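Local coordinates for protein RTX toxin RtxA (Vibrio vulnificus MO6-24/O, PDB 6IMP) that forms an alpha/beta-hydrolase-fold effector domain of a MARTX toxin and probably acts as a hydrolase, at residues A[38-50]-A[137-150]. Numbering follows the deposited sequence.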
ATOM      1  N   ASN A  38     -17.275  -0.364   4.782  1.00 70.45           N
ATOM      2  CA  ASN A  38     -17.620   0.005   3.403  1.00 74.10           C
ATOM      3  C   ASN A  38     -17.075   1.378   2.997  1.00 74.78           C
ATOM      4  O   ASN A  38     -16.532   1.553   1.899  1.00 66.23           O
ATOM      5  CB  ASN A  38     -19.141   0.048   3.250  1.00 78.20           C
ATOM      6  CG  ASN A  38     -19.755  -1.311   3.017  1.00 77.64           C
ATOM      7  OD1 ASN A  38     -19.077  -2.342   3.057  1.00 80.98           O
ATOM      8  ND2 ASN A  38     -21.064  -1.320   2.772  1.00 78.04           N
ATOM      9  N   GLU A  39     -17.289   2.362   3.857  1.00 81.63           N
ATOM     10  CA  GLU A  39     -16.835   3.731   3.582  1.00 95.84           C
ATOM     11  C   GLU A  39     -15.310   3.776   3.534  1.00 80.88           C
ATOM     12  O   GLU A  39     -14.732   4.155   2.521  1.00 80.38           O
ATOM     13  CB  GLU A  39     -17.394   4.726   4.628  1.00107.92           C
ATOM     14  CG  GLU A  39     -16.648   6.066   4.757  1.00115.50           C
ATOM     15  CD  GLU A  39     -17.032   7.120   3.718  1.00119.67           C
ATOM     16  OE1 GLU A  39     -17.833   6.827   2.795  1.00122.40           O
ATOM     17  OE2 GLU A  39     -16.505   8.256   3.827  1.00106.44           O
ATOM     18  N   LEU A  40     -14.676   3.337   4.609  1.00 71.27           N
ATOM     19  CA  LEU A  40     -13.219   3.427   4.738  1.00 78.38           C
ATOM     20  C   LEU A  40     -12.433   2.512   3.776  1.00 73.91           C
ATOM     21  O   LEU A  40     -11.430   2.935   3.195  1.00 68.42           O
ATOM     22  CB  LEU A  40     -12.801   3.147   6.179  1.00 79.32           C
ATOM     23  CG  LEU A  40     -12.972   4.342   7.121  1.00 81.28           C
ATOM     24  CD1 LEU A  40     -14.431   4.724   7.258  1.00 86.82           C
ATOM     25  CD2 LEU A  40     -12.389   4.037   8.488  1.00 80.43           C
ATOM     26  N   TYR A  41     -12.908   1.282   3.600  1.00 68.33           N
ATOM     27  CA  TYR A  41     -12.122   0.215   2.963  1.00 70.68           C
ATOM     28  C   TYR A  41     -12.700  -0.284   1.640  1.00 77.90           C
ATOM     29  O   TYR A  41     -12.010  -0.976   0.855  1.00 61.79           O
ATOM     30  CB  TYR A  41     -12.042  -0.969   3.908  1.00 69.89           C
ATOM     31  CG  TYR A  41     -11.365  -0.659   5.210  1.00 62.77           C
ATOM     32  CD1 TYR A  41     -10.028  -0.287   5.236  1.00 56.14           C
ATOM     33  CD2 TYR A  41     -12.048  -0.765   6.409  1.00 54.34           C
ATOM     34  CE1 TYR A  41      -9.391  -0.025   6.413  1.00 60.59           C
ATOM     35  CE2 TYR A  41     -11.429  -0.494   7.593  1.00 58.01           C
ATOM     36  CZ  TYR A  41     -10.095  -0.125   7.595  1.00 66.02           C
ATOM     37  OH  TYR A  41      -9.455   0.151   8.786  1.00 78.57           O
ATOM     38  N   GLY A  42     -13.983   0.006   1.431  1.00 78.06           N
ATOM     39  CA  GLY A  42     -14.705  -0.469   0.261  1.00 73.59           C
ATOM     40  C   GLY A  42     -15.531  -1.699   0.551  1.00 70.50           C
ATOM     41  O   GLY A  42     -15.376  -2.352   1.584  1.00 65.65           O
ATOM     42  N   GLU A  43     -16.389  -2.042  -0.391  1.00 74.01           N
ATOM     43  CA  GLU A  43     -17.323  -3.138  -0.187  1.00 82.06           C
ATOM     44  C   GLU A  43     -16.584  -4.438  -0.427  1.00 73.35           C
ATOM     45  O   GLU A  43     -15.701  -4.493  -1.265  1.00 76.69           O
ATOM     46  CB  GLU A  43     -18.523  -3.010  -1.125  1.00 92.81           C
ATOM     47  CG  GLU A  43     -19.022  -1.577  -1.265  1.00102.11           C
ATOM     48  CD  GLU A  43     -20.371  -1.483  -1.938  1.00106.63           C
ATOM     49  OE1 GLU A  43     -20.541  -0.581  -2.782  1.00100.93           O
ATOM     50  OE2 GLU A  43     -21.259  -2.301  -1.624  1.00114.30           O
ATOM     51  N   LYS A  44     -16.924  -5.470   0.327  1.00 71.25           N
ATOM     52  CA  LYS A  44     -16.272  -6.756   0.179  1.00 76.36           C
ATOM     53  C   LYS A  44     -16.177  -7.197  -1.288  1.00 83.04           C
ATOM     54  O   LYS A  44     -15.116  -7.660  -1.726  1.00 83.79           O
ATOM     55  CB  LYS A  44     -16.988  -7.820   1.005  1.00 80.31           C
ATOM     56  CG  LYS A  44     -16.627  -9.258   0.623  1.00 89.69           C
ATOM     57  CD  LYS A  44     -17.653 -10.263   1.121  1.00102.44           C
ATOM     58  CE  LYS A  44     -18.981 -10.210   0.376  1.00113.52           C
ATOM     59  NZ  LYS A  44     -18.877 -10.760  -1.002  1.00119.84           N
ATOM     60  N   ASP A  45     -17.272  -7.068  -2.042  1.00 85.04           N
ATOM     61  CA  ASP A  45     -17.287  -7.519  -3.451  1.00 83.33           C
ATOM     62  C   ASP A  45     -16.226  -6.753  -4.257  1.00 71.87           C
ATOM     63  O   ASP A  45     -15.323  -7.353  -4.840  1.00 70.47           O
ATOM     64  CB  ASP A  45     -18.684  -7.348  -4.080  1.00 91.01           C
ATOM     65  CG  ASP A  45     -19.655  -8.480  -3.703  1.00 92.51           C
ATOM     66  OD1 ASP A  45     -19.206  -9.626  -3.486  1.00 86.08           O
ATOM     67  OD2 ASP A  45     -20.878  -8.222  -3.655  1.00 98.11           O
ATOM     68  N   ALA A  46     -16.315  -5.427  -4.212  1.00 66.79           N
ATOM     69  CA  ALA A  46     -15.249  -4.512  -4.679  1.00 64.46           C
ATOM     70  C   ALA A  46     -13.839  -4.842  -4.197  1.00 66.38           C
ATOM     71  O   ALA A  46     -12.874  -4.703  -4.946  1.00 68.09           O
ATOM     72  CB  ALA A  46     -15.583  -3.092  -4.262  1.00 64.35           C
ATOM     73  N   ARG A  47     -13.722  -5.176  -2.917  1.00 69.23           N
ATOM     74  CA  ARG A  47     -12.429  -5.424  -2.287  1.00 72.31           C
ATOM     75  C   ARG A  47     -11.773  -6.677  -2.835  1.00 70.15           C
ATOM     76  O   ARG A  47     -10.546  -6.749  -2.938  1.00 67.67           O
ATOM     77  CB  ARG A  47     -12.594  -5.580  -0.772  1.00 72.37           C
ATOM     78  CG  ARG A  47     -12.886  -4.291  -0.025  1.00 68.91           C
ATOM     79  CD  ARG A  47     -12.369  -4.367   1.391  1.00 71.87           C
ATOM     80  NE  ARG A  47     -12.822  -5.571   2.080  1.00 68.18           N
ATOM     81  CZ  ARG A  47     -13.969  -5.683   2.731  1.00 76.99           C
ATOM     82  NH1 ARG A  47     -14.839  -4.673   2.769  1.00 84.51           N
ATOM     83  NH2 ARG A  47     -14.266  -6.826   3.326  1.00 81.64           N
ATOM     84  N   ARG A  48     -12.597  -7.673  -3.136  1.00 63.64           N
ATOM     85  CA  ARG A  48     -12.109  -8.995  -3.494  1.00 68.93           C
ATOM     86  C   ARG A  48     -12.078  -9.234  -5.004  1.00 67.25           C
ATOM     87  O   ARG A  48     -11.323 -10.088  -5.476  1.00 69.17           O
ATOM     88  CB  ARG A  48     -12.933 -10.074  -2.783  1.00 71.26           C
ATOM     89  CG  ARG A  48     -12.755 -10.071  -1.263  1.00 74.78           C
ATOM     90  CD  ARG A  48     -13.111 -11.421  -0.665  1.00 72.25           C
ATOM     91  NE  ARG A  48     -12.837 -11.544   0.774  1.00 71.88           N
ATOM     92  CZ  ARG A  48     -11.637 -11.762   1.315  1.00 70.90           C
ATOM     93  NH1 ARG A  48     -10.539 -11.811   0.559  1.00 71.85           N
ATOM     94  NH2 ARG A  48     -11.522 -11.911   2.629  1.00 66.75           N
ATOM     95  N   LYS A  49     -12.858  -8.452  -5.752  1.00 65.97           N
ATOM     96  CA  LYS A  49     -13.025  -8.655  -7.196  1.00 72.08           C
ATOM     97  C   LYS A  49     -11.707  -8.593  -7.964  1.00 70.59           C
ATOM     98  O   LYS A  49     -10.866  -7.723  -7.719  1.00 62.95           O
ATOM     99  CB  LYS A  49     -13.985  -7.622  -7.770  1.00 74.12           C
ATOM    100  CG  LYS A  49     -14.209  -7.734  -9.269  1.00 85.33           C
ATOM    101  CD  LYS A  49     -15.452  -6.954  -9.692  1.00 96.50           C
ATOM    102  CE  LYS A  49     -15.882  -7.272 -11.115  1.00102.89           C
ATOM    103  NZ  LYS A  49     -16.325  -8.688 -11.270  1.00112.59           N
ATOM    104  N   ILE A  50     -11.545  -9.542  -8.884  1.00 72.75           N
ATOM    105  CA  ILE A  50     -10.430  -9.541  -9.829  1.00 80.05           C
ATOM    106  C   ILE A  50     -10.987  -9.696 -11.249  1.00 82.71           C
ATOM    107  O   ILE A  50     -11.494 -10.757 -11.617  1.00 79.78           O
ATOM    108  CB  ILE A  50      -9.410 -10.658  -9.517  1.00 74.59           C
ATOM    109  CG1 ILE A  50      -8.760 -10.402  -8.154  1.00 80.81           C
ATOM    110  CG2 ILE A  50      -8.321 -10.708 -10.580  1.00 71.89           C
ATOM    111  CD1 ILE A  50      -7.991 -11.586  -7.596  1.00 81.75           C
ATOM    112  N   GLY A 137      -8.735  -9.107   3.862  1.00 60.49           N
ATOM    113  CA  GLY A 137     -10.070  -8.655   3.455  1.00 67.17           C
ATOM    114  C   GLY A 137     -10.125  -8.176   2.019  1.00 70.40           C
ATOM    115  O   GLY A 137     -11.196  -7.816   1.513  1.00 62.69           O
ATOM    116  N   TYR A 138      -8.969  -8.208   1.357  1.00 71.91           N
ATOM    117  CA  TYR A 138      -8.813  -7.699   0.014  1.00 68.79           C
ATOM    118  C   TYR A 138      -8.378  -8.832  -0.880  1.00 75.29           C
ATOM    119  O   TYR A 138      -7.586  -9.688  -0.471  1.00 64.71           O
ATOM    120  CB  TYR A 138      -7.757  -6.606  -0.006  1.00 68.26           C
ATOM    121  CG  TYR A 138      -8.273  -5.266   0.444  1.00 66.58           C
ATOM    122  CD1 TYR A 138      -8.969  -4.446  -0.434  1.00 62.59           C
ATOM    123  CD2 TYR A 138      -8.055  -4.806   1.739  1.00 60.63           C
ATOM    124  CE1 TYR A 138      -9.420  -3.199  -0.045  1.00 62.56           C
ATOM    125  CE2 TYR A 138      -8.508  -3.558   2.141  1.00 61.51           C
ATOM    126  CZ  TYR A 138      -9.192  -2.758   1.246  1.00 63.36           C
ATOM    127  OH  TYR A 138      -9.668  -1.517   1.636  1.00 66.67           O
ATOM    128  N   GLY A 139      -8.871  -8.805  -2.118  1.00 81.46           N
ATOM    129  CA  GLY A 139      -8.665  -9.886  -3.086  1.00 70.76           C
ATOM    130  C   GLY A 139      -9.054 -11.246  -2.538  1.00 71.94           C
ATOM    131  O   GLY A 139     -10.222 -11.492  -2.234  1.00 67.83           O
ATOM    132  N   GLU A 140      -8.063 -12.125  -2.400  1.00 75.38           N
ATOM    133  CA  GLU A 140      -8.289 -13.499  -1.934  1.00 79.06           C
ATOM    134  C   GLU A 140      -7.692 -13.735  -0.532  1.00 75.65           C
ATOM    135  O   GLU A 140      -7.606 -14.870  -0.071  1.00 73.23           O
ATOM    136  CB  GLU A 140      -7.710 -14.506  -2.949  1.00 86.54           C
ATOM    137  CG  GLU A 140      -8.718 -15.064  -3.952  1.00 94.23           C
ATOM    138  CD  GLU A 140      -8.165 -16.254  -4.747  1.00103.90           C
ATOM    139  OE1 GLU A 140      -6.973 -16.227  -5.129  1.00 94.93           O
ATOM    140  OE2 GLU A 140      -8.925 -17.219  -4.993  1.00110.14           O
ATOM    141  N   SER A 141      -7.297 -12.665   0.151  1.00 74.00           N
ATOM    142  CA  SER A 141      -6.692 -12.791   1.474  1.00 71.77           C
ATOM    143  C   SER A 141      -7.784 -12.939   2.513  1.00 67.82           C
ATOM    144  O   SER A 141      -8.866 -12.372   2.360  1.00 63.52           O
ATOM    145  CB  SER A 141      -5.817 -11.574   1.785  1.00 72.27           C
ATOM    146  OG  SER A 141      -4.707 -11.509   0.896  1.00 69.55           O
ATOM    147  N   ASP A 142      -7.502 -13.698   3.568  1.00 69.04           N
ATOM    148  CA  ASP A 142      -8.505 -13.961   4.602  1.00 72.81           C
ATOM    149  C   ASP A 142      -8.658 -12.787   5.523  1.00 70.60           C
ATOM    150  O   ASP A 142      -7.695 -12.081   5.802  1.00 64.66           O
ATOM    151  CB  ASP A 142      -8.121 -15.149   5.465  1.00 75.51           C
ATOM    152  CG  ASP A 142      -8.256 -16.454   4.748  1.00 78.75           C
ATOM    153  OD1 ASP A 142      -9.334 -16.721   4.163  1.00 77.41           O
ATOM    154  OD2 ASP A 142      -7.278 -17.226   4.798  1.00 73.27           O
ATOM    155  N   GLY A 143      -9.864 -12.652   6.061  1.00 70.64           N
ATOM    156  CA  GLY A 143     -10.116 -11.800   7.203  1.00 71.92           C
ATOM    157  C   GLY A 143     -10.800 -10.516   6.818  1.00 72.07           C
ATOM    158  O   GLY A 143     -11.451 -10.431   5.776  1.00 75.52           O
ATOM    159  N   GLY A 144     -10.642  -9.510   7.669  1.00 71.13           N
ATOM    160  CA  GLY A 144     -11.426  -8.293   7.577  1.00 70.24           C
ATOM    161  C   GLY A 144     -10.618  -7.083   7.997  1.00 69.98           C
ATOM    162  O   GLY A 144      -9.993  -7.074   9.058  1.00 75.85           O
ATOM    163  N   PRO A 145     -10.663  -6.032   7.189  1.00 62.27           N
ATOM    164  CA  PRO A 145      -9.690  -4.983   7.326  1.00 65.20           C
ATOM    165  C   PRO A 145      -9.819  -4.191   8.634  1.00 63.21           C
ATOM    166  O   PRO A 145     -10.909  -4.098   9.205  1.00 66.62           O
ATOM    167  CB  PRO A 145      -9.965  -4.101   6.104  1.00 71.07           C
ATOM    168  CG  PRO A 145     -11.423  -4.297   5.834  1.00 71.98           C
ATOM    169  CD  PRO A 145     -11.665  -5.736   6.148  1.00 67.63           C
ATOM    170  N   SER A 146      -8.686  -3.628   9.070  1.00 58.53           N
ATOM    171  CA  SER A 146      -8.601  -2.746  10.241  1.00 55.67           C
ATOM    172  C   SER A 146      -7.220  -2.047  10.280  1.00 58.74           C
ATOM    173  O   SER A 146      -6.225  -2.594   9.809  1.00 60.66           O
ATOM    174  CB  SER A 146      -8.770  -3.557  11.509  1.00 55.22           C
ATOM    175  OG  SER A 146      -7.567  -4.250  11.819  1.00 58.33           O
ATOM    176  N   GLU A 147      -7.158  -0.856  10.869  1.00 59.04           N
ATOM    177  CA  GLU A 147      -5.912  -0.093  10.893  1.00 63.07           C
ATOM    178  C   GLU A 147      -4.721  -0.964  11.313  1.00 64.90           C
ATOM    179  O   GLU A 147      -3.702  -1.018  10.627  1.00 62.50           O
ATOM    180  CB  GLU A 147      -6.015   1.143  11.801  1.00 62.06           C
ATOM    181  CG  GLU A 147      -4.669   1.853  11.970  1.00 64.26           C
ATOM    182  CD  GLU A 147      -4.782   3.304  12.391  1.00 68.56           C
ATOM    183  OE1 GLU A 147      -5.791   3.675  13.007  1.00 77.73           O
ATOM    184  OE2 GLU A 147      -3.845   4.082  12.112  1.00 74.63           O
ATOM    185  N   LYS A 148      -4.863  -1.650  12.434  1.00 69.74           N
ATOM    186  CA  LYS A 148      -3.727  -2.331  13.045  1.00 68.99           C
ATOM    187  C   LYS A 148      -3.463  -3.677  12.363  1.00 66.60           C
ATOM    188  O   LYS A 148      -2.308  -4.093  12.201  1.00 66.37           O
ATOM    189  CB  LYS A 148      -3.938  -2.491  14.554  1.00 75.04           C
ATOM    190  CG  LYS A 148      -3.045  -1.588  15.405  1.00 94.69           C
ATOM    191  CD  LYS A 148      -3.535  -0.143  15.470  1.00103.07           C
ATOM    192  CE  LYS A 148      -2.396   0.819  15.805  1.00105.75           C
ATOM    193  NZ  LYS A 148      -2.881   2.134  16.312  1.00110.40           N
ATOM    194  N   GLY A 149      -4.532  -4.340  11.938  1.00 55.65           N
ATOM    195  CA  GLY A 149      -4.398  -5.500  11.071  1.00 54.61           C
ATOM    196  C   GLY A 149      -3.584  -5.237   9.805  1.00 58.36           C
ATOM    197  O   GLY A 149      -2.689  -6.008   9.468  1.00 59.84           O
ATOM    198  N   LEU A 150      -3.884  -4.144   9.105  1.00 60.10           N
ATOM    199  CA  LEU A 150      -3.217  -3.849   7.838  1.00 57.84           C
ATOM    200  C   LEU A 150      -1.736  -3.576   8.032  1.00 57.13           C
ATOM    201  O   LEU A 150      -0.913  -3.981   7.209  1.00 58.62           O
ATOM    202  CB  LEU A 150      -3.886  -2.671   7.142  1.00 61.80           C
ATOM    203  CG  LEU A 150      -5.375  -2.836   6.803  1.00 63.09           C
ATOM    204  CD1 LEU A 150      -5.829  -1.744   5.847  1.00 62.64           C
ATOM    205  CD2 LEU A 150      -5.672  -4.193   6.201  1.00 62.32           C
TER
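Arg48 reaches from the short helix 44-48 into the loop that follows strand 129-133 of the alpha/beta-hydrolase fold, where its guanidinium closes on backbone oxygens of a type II' beta turn, Tyr138 to Ser141. The contact packs the helical 38-50 region, ahead of the first strand of the sheet, against the loop between strand 129-133 and helix 147-164. Both terminal nitrogens converge end-on on Ser141 O, with NH2 at 2.7 Å, and NH1 also donates to Gly139 O at 2.8 Å. All three bonds lie in the guanidinium plane, although Gly139 O is met from well above its own carbonyl plane; the extended chain from CG to NE carries the group this far. Gly137 lies against one guanidinium face.

Arg47, one residue earlier, meets the start of the loop. Its NE gives a nearly straight bond (164°) to Gly137 O at 2.8 Å, while CD makes a CH-pi contact over the Tyr138 ring face, offset toward the rim, 3.7 Å from the centroid. The bend at chi3 (-51°) turns the guanidinium back so that NH1 meets Gly42 O, tying the turn between the two helices to the same side chain. Gly139 N donates almost straight to Arg47 O, the one backbone-to-backbone hydrogen bond between the segments.

Farther along, Pro145 CB sits over the centre of one face of the Tyr41 ring, and Leu40 CB lies over the opposite face, toward the rim. The Tyr138 hydroxyl bonds to Tyr41 O, approaching within the carbonyl plane at an oxygen lone pair. Outside the pair, His106 meets Tyr138 edge-to-face, and an Asp142-Arg78 salt bridge ties the loop to strand 78-84, as does Ser141 OG through Thr80 N; the same OG also bonds to Asn134 O.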